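Local structure of twitching motility protein PilT (Aquifex aeolicus, 2EWV) at residues I171-E176 with K196-A201; A114-F119 with I175-K180; M136-V141 with R229-G234; Q81-F86 with R95-Y100. The protein is a hexameric P-loop ATPase that binds ADP and acts as the motor for pilus retraction in twitching motility. All coordinates share one frame; numbering follows the deposited sequence.

Interaction 1 of 4, residues I171-E176 with K196-A201; sequences IEDPIE and KSFADA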
# COMPACT_ATOMS: atom_id res chain seq x y z
N ILE A 171 -15.51 -9.90 -27.97
CA ILE A 171 -14.39 -10.05 -27.01
C ILE A 171 -14.63 -11.38 -26.27
O ILE A 171 -15.44 -11.44 -25.34
CB ILE A 171 -14.35 -8.88 -25.96
CG1 ILE A 171 -14.53 -7.52 -26.64
CG2 ILE A 171 -13.01 -8.89 -25.25
CD1 ILE A 171 -14.90 -6.43 -25.68
N GLU A 172 -13.93 -12.43 -26.69
CA GLU A 172 -14.12 -13.75 -26.08
C GLU A 172 -12.97 -14.35 -25.25
O GLU A 172 -11.81 -13.94 -25.35
CB GLU A 172 -14.48 -14.75 -27.18
CG GLU A 172 -15.78 -14.49 -27.87
CD GLU A 172 -16.09 -15.61 -28.83
OE1 GLU A 172 -16.18 -16.77 -28.38
OE2 GLU A 172 -16.23 -15.34 -30.04
N ASP A 173 -13.31 -15.35 -24.43
CA ASP A 173 -12.34 -16.06 -23.59
C ASP A 173 -12.82 -17.47 -23.21
O ASP A 173 -13.46 -17.66 -22.18
CB ASP A 173 -12.07 -15.26 -22.31
CG ASP A 173 -11.22 -16.04 -21.30
OD1 ASP A 173 -10.23 -16.68 -21.71
OD2 ASP A 173 -11.54 -15.98 -20.08
N PRO A 174 -12.52 -18.48 -24.05
CA PRO A 174 -11.80 -18.44 -25.32
C PRO A 174 -12.78 -18.33 -26.48
O PRO A 174 -13.98 -18.58 -26.32
CB PRO A 174 -11.10 -19.77 -25.32
CG PRO A 174 -12.20 -20.66 -24.84
CD PRO A 174 -12.79 -19.88 -23.67
N ILE A 175 -12.29 -17.96 -27.66
CA ILE A 175 -13.19 -17.86 -28.80
C ILE A 175 -13.82 -19.24 -29.04
O ILE A 175 -13.16 -20.14 -29.57
CB ILE A 175 -12.44 -17.40 -30.08
CG1 ILE A 175 -11.86 -16.01 -29.87
CG2 ILE A 175 -13.40 -17.40 -31.27
CD1 ILE A 175 -10.89 -15.60 -30.96
N GLU A 176 -15.07 -19.40 -28.62
CA GLU A 176 -15.80 -20.66 -28.79
C GLU A 176 -16.13 -20.85 -30.27
O GLU A 176 -15.48 -21.64 -30.96
CB GLU A 176 -17.08 -20.64 -27.96
CG GLU A 176 -17.69 -22.01 -27.72
CD GLU A 176 -17.13 -22.71 -26.49
OE1 GLU A 176 -17.43 -23.91 -26.33
OE2 GLU A 176 -16.43 -22.05 -25.68
N LYS A 196 -5.57 -8.37 -23.14
CA LYS A 196 -5.35 -9.00 -21.85
C LYS A 196 -6.53 -8.85 -20.89
O LYS A 196 -6.45 -9.22 -19.71
CB LYS A 196 -4.04 -8.47 -21.24
CG LYS A 196 -2.77 -9.30 -21.63
CD LYS A 196 -2.45 -9.29 -23.14
CE LYS A 196 -1.32 -10.27 -23.50
NZ LYS A 196 -1.05 -10.34 -24.97
N SER A 197 -7.65 -8.34 -21.41
CA SER A 197 -8.85 -8.16 -20.60
C SER A 197 -10.08 -7.77 -21.40
O SER A 197 -9.99 -7.39 -22.56
CB SER A 197 -8.60 -7.10 -19.53
OG SER A 197 -9.81 -6.80 -18.85
N PHE A 198 -11.24 -7.89 -20.76
CA PHE A 198 -12.52 -7.54 -21.37
C PHE A 198 -12.67 -6.02 -21.31
O PHE A 198 -13.42 -5.44 -22.08
CB PHE A 198 -13.69 -8.16 -20.59
CG PHE A 198 -13.81 -9.65 -20.73
CD1 PHE A 198 -15.05 -10.23 -20.97
CD2 PHE A 198 -12.70 -10.48 -20.60
CE1 PHE A 198 -15.19 -11.62 -21.08
CE2 PHE A 198 -12.82 -11.87 -20.71
CZ PHE A 198 -14.07 -12.44 -20.95
N ALA A 199 -11.94 -5.41 -20.38
CA ALA A 199 -12.00 -3.96 -20.17
C ALA A 199 -11.12 -3.19 -21.14
O ALA A 199 -11.62 -2.35 -21.89
CB ALA A 199 -11.60 -3.62 -18.74
N ASP A 200 -9.82 -3.44 -21.11
CA ASP A 200 -8.93 -2.73 -22.01
C ASP A 200 -9.09 -3.28 -23.43
O ASP A 200 -8.21 -3.15 -24.28
CB ASP A 200 -7.47 -2.82 -21.52
CG ASP A 200 -6.98 -4.25 -21.36
OD1 ASP A 200 -5.94 -4.43 -20.69
OD2 ASP A 200 -7.63 -5.18 -21.90
N ALA A 201 -10.24 -3.91 -23.67
CA ALA A 201 -10.56 -4.48 -24.97
C ALA A 201 -11.95 -3.99 -25.32
O ALA A 201 -12.26 -3.77 -26.48
CB ALA A 201 -10.55 -6.00 -24.90
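Between Ile171 and Asp173, the two residues that meet Phe198 and Ala201, Glu172 turns its carboxylate away from the contact, where OE1 serves its own loop: Glu176 N donates to Glu172 OE1 at 2.9 Å. The N-H arrives on the syn side of that oxygen, 31° out of the carboxylate plane, while OE2 of the same group is bonded to Gln188 of strand 185-190. Ser197 OG makes a comparable local bond, accepting from Ala199 N at 3.0 Å and capping the turn that leads into helix 199-205. The contact itself is apolar. With CG1 of Ile171 beside the backbone N (chi1 -46°), CG2 stands anti to that N, and this methyl lies 3.8 Å from Ala201 CB. The other branch ends in CD1, lying alongside the backbone of Ala201, 3.8 Å from Ala201 O. An alanine at this position lacks both branches and would probably leave a gap between the strand end and the methyl of Ala201. The sequence Ile-Glu-Asp-Pro-Ile-Glu matches the Asp box of secretion ATPases; here it closes parallel strand 167-172 of the core sheet and turns through a cis peptide bond before Pro174. Asp173 contributes its methylene rather than its carboxylate: Asp173 CB lies 3.7 Å from Phe198 CZ, approaching the ring obliquely. Phe198 reaches this far because its CG stands anti to its carbonyl carbon, throwing the ring towards the strand end. The loop residues Val191 and Glu217, and Thr223 from helix 221-231, also pack on the ring. The side chain of Asp173 remains about 12 Å from the bound ADP.

Interaction 2 of 4, residues A114-F119 with I175-K180; sequences AEIPEF and IEYVFK
Glu115 meets Tyr177 through its main chain, with Glu115 O at the ring edge, close to the ring plane and 3.5 Å from Tyr177 CE1. Ile116 comes next and touches three residues of the other loop. Its CG1 rests obliquely against the ring, 3.6 Å from Tyr177 CD1, and with CG1 anti to the carbonyl carbon (chi1 -70°) the branch runs on over the second loop. There the terminal methyl, Ile116 CD1, sits 3.5 Å from Val178 O and 4.0 Å from Phe179 CD2, the isoleucine and phenylalanine side chains crossing at about a right angle. Pro117 then sets its ring across the far end of the tyrosine, Pro117 CD being 4.0 Å from Tyr177 OH; Pro117 O is bonded to Ser155 of helix 149-163. The hydroxyl of Tyr177 has its polar partner in Thr151 OG1, on the same helix, and Thr151 lines the ADP pocket. The tyrosine side chain approaches the nucleotide to about 4 Å, which places this loop pair beside it, next to the probable phosphate-binding loop. Replacing the tyrosine by an alanine removes ring and hydroxyl alike, and is likely to leave Thr151 OG1 without this mate and a gap beside Ile116 and Pro117. Phe179 O is bonded to Arg102 of a neighbouring subunit, tying the same loop to the hexamer interface. Across the two loops the chemistry is almost wholly apolar, which implies that shape holds 114-119 against 175-180, while the directional bonds anchor each loop to helix 149-163, strand 185-190 or the next subunit.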
# COMPACT_ATOMS: atom_id res chain seq x y z
N ALA A 114 -17.05 -26.30 -35.20
CA ALA A 114 -16.72 -25.87 -36.56
C ALA A 114 -17.94 -25.23 -37.24
O ALA A 114 -17.80 -24.43 -38.17
CB ALA A 114 -16.24 -27.08 -37.39
N GLU A 115 -19.14 -25.58 -36.77
CA GLU A 115 -20.37 -25.05 -37.34
C GLU A 115 -21.36 -24.45 -36.37
O GLU A 115 -21.59 -25.00 -35.30
CB GLU A 115 -21.09 -26.14 -38.12
CG GLU A 115 -22.35 -25.64 -38.80
CD GLU A 115 -23.17 -26.75 -39.41
OE1 GLU A 115 -23.81 -27.51 -38.65
OE2 GLU A 115 -23.15 -26.87 -40.66
N ILE A 116 -21.98 -23.34 -36.76
CA ILE A 116 -22.97 -22.66 -35.93
C ILE A 116 -24.40 -23.11 -36.26
O ILE A 116 -24.80 -23.13 -37.42
CB ILE A 116 -22.86 -21.13 -36.10
CG1 ILE A 116 -21.55 -20.66 -35.44
CG2 ILE A 116 -24.06 -20.44 -35.48
CD1 ILE A 116 -21.18 -19.24 -35.73
N PRO A 117 -25.18 -23.48 -35.23
CA PRO A 117 -26.57 -23.95 -35.32
C PRO A 117 -27.59 -22.95 -35.85
O PRO A 117 -27.51 -21.76 -35.56
CB PRO A 117 -26.89 -24.34 -33.87
CG PRO A 117 -25.57 -24.70 -33.31
CD PRO A 117 -24.69 -23.60 -33.85
N GLU A 118 -28.55 -23.44 -36.64
CA GLU A 118 -29.60 -22.58 -37.17
C GLU A 118 -30.53 -22.21 -36.01
O GLU A 118 -31.12 -23.09 -35.39
CB GLU A 118 -30.41 -23.30 -38.26
CG GLU A 118 -29.89 -23.10 -39.69
CD GLU A 118 -31.00 -23.12 -40.75
OE1 GLU A 118 -32.09 -22.55 -40.48
OE2 GLU A 118 -30.77 -23.69 -41.84
N PHE A 119 -30.63 -20.92 -35.73
CA PHE A 119 -31.47 -20.41 -34.64
C PHE A 119 -32.75 -21.21 -34.40
O PHE A 119 -33.24 -21.31 -33.27
CB PHE A 119 -31.81 -18.94 -34.90
CG PHE A 119 -32.78 -18.38 -33.92
CD1 PHE A 119 -34.15 -18.53 -34.12
CD2 PHE A 119 -32.34 -17.74 -32.77
CE1 PHE A 119 -35.06 -18.03 -33.19
CE2 PHE A 119 -33.24 -17.24 -31.83
CZ PHE A 119 -34.61 -17.39 -32.04
N ILE A 175 -12.29 -17.96 -27.66
CA ILE A 175 -13.19 -17.86 -28.80
C ILE A 175 -13.82 -19.24 -29.04
O ILE A 175 -13.16 -20.14 -29.57
CB ILE A 175 -12.44 -17.40 -30.08
CG1 ILE A 175 -11.86 -16.01 -29.87
CG2 ILE A 175 -13.40 -17.40 -31.27
CD1 ILE A 175 -10.89 -15.60 -30.96
N GLU A 176 -15.07 -19.40 -28.62
CA GLU A 176 -15.80 -20.66 -28.79
C GLU A 176 -16.13 -20.85 -30.27
O GLU A 176 -15.48 -21.64 -30.96
CB GLU A 176 -17.08 -20.64 -27.96
CG GLU A 176 -17.69 -22.01 -27.72
CD GLU A 176 -17.13 -22.71 -26.49
OE1 GLU A 176 -17.43 -23.91 -26.33
OE2 GLU A 176 -16.43 -22.05 -25.68
N TYR A 177 -17.16 -20.15 -30.75
CA TYR A 177 -17.52 -20.24 -32.16
C TYR A 177 -16.77 -19.15 -32.94
O TYR A 177 -16.44 -18.09 -32.39
CB TYR A 177 -19.03 -20.06 -32.38
CG TYR A 177 -19.93 -21.20 -31.93
CD1 TYR A 177 -20.06 -22.37 -32.67
CD2 TYR A 177 -20.68 -21.10 -30.74
CE1 TYR A 177 -20.92 -23.39 -32.26
CE2 TYR A 177 -21.53 -22.11 -30.32
CZ TYR A 177 -21.65 -23.25 -31.07
OH TYR A 177 -22.49 -24.25 -30.63
N VAL A 178 -16.52 -19.44 -34.21
CA VAL A 178 -15.82 -18.56 -35.15
C VAL A 178 -16.80 -18.01 -36.22
O VAL A 178 -17.83 -18.63 -36.51
CB VAL A 178 -14.64 -19.34 -35.81
CG1 VAL A 178 -14.12 -18.61 -37.02
CG2 VAL A 178 -13.53 -19.53 -34.79
N PHE A 179 -16.48 -16.86 -36.83
CA PHE A 179 -17.40 -16.30 -37.81
C PHE A 179 -16.85 -15.95 -39.21
O PHE A 179 -15.80 -15.32 -39.38
CB PHE A 179 -18.09 -15.05 -37.24
CG PHE A 179 -18.77 -15.24 -35.88
CD1 PHE A 179 -18.05 -15.14 -34.70
CD2 PHE A 179 -20.15 -15.40 -35.80
CE1 PHE A 179 -18.70 -15.17 -33.45
CE2 PHE A 179 -20.80 -15.43 -34.57
CZ PHE A 179 -20.07 -15.32 -33.39
N LYS A 180 -17.62 -16.36 -40.22
CA LYS A 180 -17.30 -16.12 -41.62
C LYS A 180 -17.80 -14.74 -41.99
O LYS A 180 -18.94 -14.39 -41.68
CB LYS A 180 -18.02 -17.13 -42.52
CG LYS A 180 -17.43 -18.54 -42.57
CD LYS A 180 -18.23 -19.40 -43.56
CE LYS A 180 -17.44 -20.61 -44.09
NZ LYS A 180 -18.12 -21.30 -45.24

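Interaction 3 of 4, residues M136-V141 with R229-G234; sequences MGLILV and RAAETG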
# COMPACT_ATOMS: atom_id res chain seq x y z
N MET A 136 -29.88 -0.51 -30.37
CA MET A 136 -28.93 -0.32 -29.28
C MET A 136 -29.61 -0.77 -28.00
O MET A 136 -30.81 -0.59 -27.83
CB MET A 136 -28.50 1.14 -29.19
CG MET A 136 -29.62 2.11 -28.85
SD MET A 136 -29.18 3.87 -28.99
CE MET A 136 -30.11 4.36 -30.48
N GLY A 137 -28.84 -1.38 -27.09
CA GLY A 137 -29.42 -1.86 -25.85
C GLY A 137 -28.58 -2.94 -25.19
O GLY A 137 -27.44 -3.17 -25.59
N LEU A 138 -29.13 -3.61 -24.18
CA LEU A 138 -28.40 -4.65 -23.46
C LEU A 138 -29.08 -6.02 -23.48
O LEU A 138 -29.85 -6.35 -22.57
CB LEU A 138 -28.19 -4.22 -22.00
CG LEU A 138 -26.99 -4.75 -21.22
CD1 LEU A 138 -27.19 -4.39 -19.76
CD2 LEU A 138 -26.84 -6.25 -21.37
N ILE A 139 -28.79 -6.81 -24.51
CA ILE A 139 -29.36 -8.15 -24.64
C ILE A 139 -28.59 -9.09 -23.72
O ILE A 139 -27.40 -9.29 -23.90
CB ILE A 139 -29.22 -8.70 -26.07
CG1 ILE A 139 -30.20 -7.98 -27.00
CG2 ILE A 139 -29.45 -10.19 -26.10
CD1 ILE A 139 -30.06 -8.40 -28.44
N LEU A 140 -29.28 -9.66 -22.74
CA LEU A 140 -28.63 -10.58 -21.80
C LEU A 140 -29.06 -12.04 -21.95
O LEU A 140 -30.23 -12.36 -22.17
CB LEU A 140 -28.88 -10.13 -20.36
CG LEU A 140 -28.16 -8.86 -19.91
CD1 LEU A 140 -28.64 -8.49 -18.53
CD2 LEU A 140 -26.66 -9.10 -19.92
N VAL A 141 -28.07 -12.93 -21.83
CA VAL A 141 -28.30 -14.36 -21.91
C VAL A 141 -27.64 -14.92 -20.66
O VAL A 141 -26.42 -14.82 -20.49
CB VAL A 141 -27.65 -14.98 -23.16
CG1 VAL A 141 -27.74 -16.50 -23.12
CG2 VAL A 141 -28.35 -14.47 -24.40
N ARG A 229 -22.11 1.31 -20.25
CA ARG A 229 -21.83 2.64 -20.81
C ARG A 229 -21.90 2.54 -22.33
O ARG A 229 -22.29 3.50 -23.00
CB ARG A 229 -20.44 3.12 -20.38
CG ARG A 229 -20.43 4.32 -19.43
CD ARG A 229 -20.77 5.63 -20.15
NE ARG A 229 -19.67 6.13 -20.99
CZ ARG A 229 -19.74 7.21 -21.77
NH1 ARG A 229 -18.69 7.58 -22.50
NH2 ARG A 229 -20.87 7.91 -21.84
N ALA A 230 -21.52 1.38 -22.87
CA ALA A 230 -21.53 1.14 -24.31
C ALA A 230 -22.95 0.89 -24.79
O ALA A 230 -23.36 1.40 -25.83
CB ALA A 230 -20.65 -0.06 -24.64
N ALA A 231 -23.69 0.10 -24.04
CA ALA A 231 -25.07 -0.20 -24.39
C ALA A 231 -25.87 1.10 -24.50
O ALA A 231 -26.77 1.21 -25.33
CB ALA A 231 -25.70 -1.10 -23.34
N GLU A 232 -25.52 2.08 -23.67
CA GLU A 232 -26.21 3.37 -23.64
C GLU A 232 -25.47 4.48 -24.39
O GLU A 232 -25.62 5.66 -24.06
CB GLU A 232 -26.43 3.82 -22.20
CG GLU A 232 -25.15 4.29 -21.50
CD GLU A 232 -25.40 4.81 -20.09
OE1 GLU A 232 -24.43 5.29 -19.46
OE2 GLU A 232 -26.55 4.73 -19.61
N THR A 233 -24.69 4.11 -25.40
CA THR A 233 -23.95 5.10 -26.16
C THR A 233 -24.13 4.89 -27.67
O THR A 233 -23.46 5.52 -28.49
CB THR A 233 -22.45 5.07 -25.76
OG1 THR A 233 -21.79 6.25 -26.24
CG2 THR A 233 -21.78 3.84 -26.32
N GLY A 234 -25.06 4.00 -28.03
CA GLY A 234 -25.33 3.73 -29.44
C GLY A 234 -25.16 2.31 -29.95
O GLY A 234 -25.53 2.03 -31.09
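Ala231 and Gly137 form the close-packed half of this contact. The methyl of Ala231, on the last turn of helix 221-231, points at the start of strand 137-142 and lies 3.5 Å from Gly137 O and 3.9 Å from Gly137 C. Leu138 lends only the root of its side chain, its CB 4.2 Å from Ala231 CB. Ile272 packs on both Leu138 and Ala231 and so closes this buried end. The backbone of Gly137 is nearly fully extended with positive phi (159°), where a side chain would be jammed against the preceding carbonyl oxygen. The outer half is looser and depends on Met136, which is exposed. Its CB sits 3.6 Å from Gly234 C, and its CG stands between the backbone N and the carbonyl carbon (chi1 63°). From there the chain passes along Gly234, with Met136 SD 3.9 Å from Gly234 CA, and then bends at chi3, carrying CE off the turn. Gly234, also with positive phi, belongs to the turn that leaves the helix, which Thr233 N tightens by bonding to Ala230 O at 3.0 Å. Helix 221-231 is the connection of a right-handed beta-alpha-beta crossover between parallel strands 212-215 and 236-239, and Gly137 pairs through its backbone with Val237. On the outer side, Thr233 packs on Thr145 of a neighbouring subunit. The contact lacks directed polar bonds, side-chain carbons resting on peptide groups; this implies that the docking of the helix end to the start of the strand relies on close backbone approach, with alignment left to the sheet bonds.

Interaction 4 of 4, residues Q81-F86 with R95-Y100; sequences QVDFSF and RANVFY
Backbone bonds join Phe84 to Ala96 in the antiparallel hairpin of strands 81-87 and 93-99, whose axes run at 173°. Ala96 N donates to Phe84 O at 2.8 Å; the return bond, Phe84 N to Ala96 O, is longer at 3.3 Å, with the donor above the carbonyl plane. Further along, Val82 N reaches Val98 O at 2.9 Å. Charged and polar side chains gather on the face that carries Asp83, Ser85, Arg95 and Asn97. Arg95 NH1 forms a salt bridge with Asp83 OD2 at 2.6 Å, but as a hydrogen bond it is weak, bent to 116° at the hydrogen. The bend of the arginine at chi2 (-60°) folds its head back over strand 81-87, so that one face of the guanidinium lies over the Asp83-Phe84 peptide. Asp83 OD1 takes a second, weak bond from Asn97 ND2 at 2.8 Å. Apolar contacts occupy the face of Val82, Phe84, Ala96 and Val98. The methyl of Ala96 sits over the Phe84 ring in a CH-pi contact, 4.1 Å from CB to the ring centroid, and meets the edge of Phe86, with Phe86 CE2 3.8 Å from Ala96 CB. Val82 and Val98 lie side by side. Helix 75-78 packs on both valines, and His72 stacks on Phe84. At the hairpin's end Tyr100 O is bonded to Arg189 of a neighbouring subunit. The chemistry thus divides the hairpin: one face is apolar and packed within its own chain; on the other, the carboxylate of Asp83, shared by Arg95 and Asn97, probably offsets the arginine's positive charge.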
# COMPACT_ATOMS: atom_id res chain seq x y z
N GLN A 81 1.18 -25.02 -15.89
CA GLN A 81 0.01 -25.16 -16.75
C GLN A 81 -0.16 -24.06 -17.79
O GLN A 81 0.34 -22.95 -17.62
CB GLN A 81 -1.24 -25.18 -15.90
CG GLN A 81 -1.45 -23.88 -15.14
CD GLN A 81 -1.52 -24.08 -13.65
OE1 GLN A 81 -1.36 -23.13 -12.87
NE2 GLN A 81 -1.77 -25.31 -13.23
N VAL A 82 -0.88 -24.39 -18.86
CA VAL A 82 -1.19 -23.45 -19.94
C VAL A 82 -2.56 -23.75 -20.50
O VAL A 82 -2.91 -24.90 -20.70
CB VAL A 82 -0.23 -23.53 -21.14
CG1 VAL A 82 0.92 -22.57 -20.96
CG2 VAL A 82 0.25 -24.96 -21.34
N ASP A 83 -3.32 -22.70 -20.77
CA ASP A 83 -4.64 -22.87 -21.35
C ASP A 83 -4.67 -22.16 -22.71
O ASP A 83 -4.67 -20.93 -22.76
CB ASP A 83 -5.69 -22.27 -20.40
CG ASP A 83 -7.06 -22.89 -20.59
OD1 ASP A 83 -7.20 -24.11 -20.34
OD2 ASP A 83 -8.00 -22.16 -21.00
N PHE A 84 -4.68 -22.92 -23.81
CA PHE A 84 -4.67 -22.35 -25.17
C PHE A 84 -5.43 -23.12 -26.23
O PHE A 84 -5.84 -24.27 -26.01
CB PHE A 84 -3.22 -22.21 -25.66
CG PHE A 84 -2.53 -23.53 -25.88
CD1 PHE A 84 -2.54 -24.15 -27.13
CD2 PHE A 84 -1.86 -24.17 -24.83
CE1 PHE A 84 -1.89 -25.38 -27.33
CE2 PHE A 84 -1.21 -25.39 -25.02
CZ PHE A 84 -1.23 -25.99 -26.27
N SER A 85 -5.60 -22.50 -27.39
CA SER A 85 -6.31 -23.09 -28.52
C SER A 85 -5.40 -23.13 -29.74
O SER A 85 -4.64 -22.19 -29.99
CB SER A 85 -7.56 -22.27 -28.86
OG SER A 85 -8.28 -21.91 -27.71
N PHE A 86 -5.50 -24.21 -30.51
CA PHE A 86 -4.68 -24.37 -31.71
C PHE A 86 -5.53 -25.02 -32.79
O PHE A 86 -6.49 -25.73 -32.48
CB PHE A 86 -3.46 -25.23 -31.40
CG PHE A 86 -3.79 -26.65 -31.02
CD1 PHE A 86 -4.05 -27.61 -31.99
CD2 PHE A 86 -3.88 -27.02 -29.68
CE1 PHE A 86 -4.39 -28.92 -31.64
CE2 PHE A 86 -4.21 -28.33 -29.31
CZ PHE A 86 -4.47 -29.28 -30.29
N ARG A 95 -9.19 -27.09 -27.94
CA ARG A 95 -8.78 -26.35 -26.76
C ARG A 95 -7.96 -27.31 -25.90
O ARG A 95 -8.41 -28.40 -25.56
CB ARG A 95 -10.01 -25.84 -26.01
CG ARG A 95 -9.88 -24.41 -25.49
CD ARG A 95 -8.71 -24.26 -24.52
NE ARG A 95 -8.80 -23.05 -23.71
CZ ARG A 95 -8.31 -21.86 -24.05
NH1 ARG A 95 -8.45 -20.83 -23.23
NH2 ARG A 95 -7.68 -21.69 -25.21
N ALA A 96 -6.74 -26.89 -25.57
CA ALA A 96 -5.83 -27.69 -24.77
C ALA A 96 -5.58 -27.05 -23.42
O ALA A 96 -5.89 -25.88 -23.22
CB ALA A 96 -4.51 -27.86 -25.51
N ASN A 97 -5.04 -27.84 -22.49
CA ASN A 97 -4.69 -27.39 -21.15
C ASN A 97 -3.63 -28.34 -20.60
O ASN A 97 -3.95 -29.30 -19.91
CB ASN A 97 -5.90 -27.40 -20.21
CG ASN A 97 -5.57 -26.85 -18.83
OD1 ASN A 97 -4.59 -27.26 -18.20
ND2 ASN A 97 -6.39 -25.93 -18.34
N VAL A 98 -2.37 -28.07 -20.92
CA VAL A 98 -1.28 -28.90 -20.47
C VAL A 98 -0.90 -28.44 -19.08
O VAL A 98 -1.04 -27.26 -18.76
CB VAL A 98 -0.06 -28.76 -21.41
CG1 VAL A 98 0.95 -29.87 -21.13
CG2 VAL A 98 -0.52 -28.79 -22.86
N PHE A 99 -0.43 -29.37 -18.26
CA PHE A 99 -0.04 -29.04 -16.88
C PHE A 99 0.92 -30.06 -16.34
O PHE A 99 0.92 -31.20 -16.78
CB PHE A 99 -1.27 -29.04 -15.97
CG PHE A 99 -2.14 -30.26 -16.14
CD1 PHE A 99 -3.03 -30.33 -17.21
CD2 PHE A 99 -2.03 -31.35 -15.29
CE1 PHE A 99 -3.81 -31.47 -17.43
CE2 PHE A 99 -2.81 -32.49 -15.50
CZ PHE A 99 -3.70 -32.55 -16.57
N TYR A 100 1.72 -29.65 -15.35
CA TYR A 100 2.64 -30.61 -14.72
C TYR A 100 1.76 -31.39 -13.78
O TYR A 100 1.23 -30.88 -12.79
CB TYR A 100 3.75 -29.90 -13.95
CG TYR A 100 4.90 -29.47 -14.81
CD1 TYR A 100 5.73 -28.41 -14.41
CD2 TYR A 100 5.16 -30.09 -16.04
CE1 TYR A 100 6.78 -27.98 -15.22
CE2 TYR A 100 6.21 -29.67 -16.85
CZ TYR A 100 7.01 -28.62 -16.44
OH TYR A 100 8.01 -28.19 -17.27

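Overall arrangement
Along the chain, interaction 4 is complete first. Segment 114-119 then opens interaction 2 and 136-141 opens interaction 3; interaction 1 falls inside the loop closed by interaction 3. Interactions 1 and 3 reach the same seven-stranded sheet, their centres about 17 Å apart. Interaction 2 shares Ile175 and Glu176 with interaction 1 and extends its loop to the ADP pocket. Interaction 4 lies in a separate two-stranded sheet, about 33 Å between centres from interaction 3, yet Pro174 touches Arg95. The loop after strand 167-172 therefore links nucleotide, core sheet and hairpin, an arrangement consistent with domain movements coupled to nucleotide state, while interactions 2, 3 and 4 also meet neighbouring subunits.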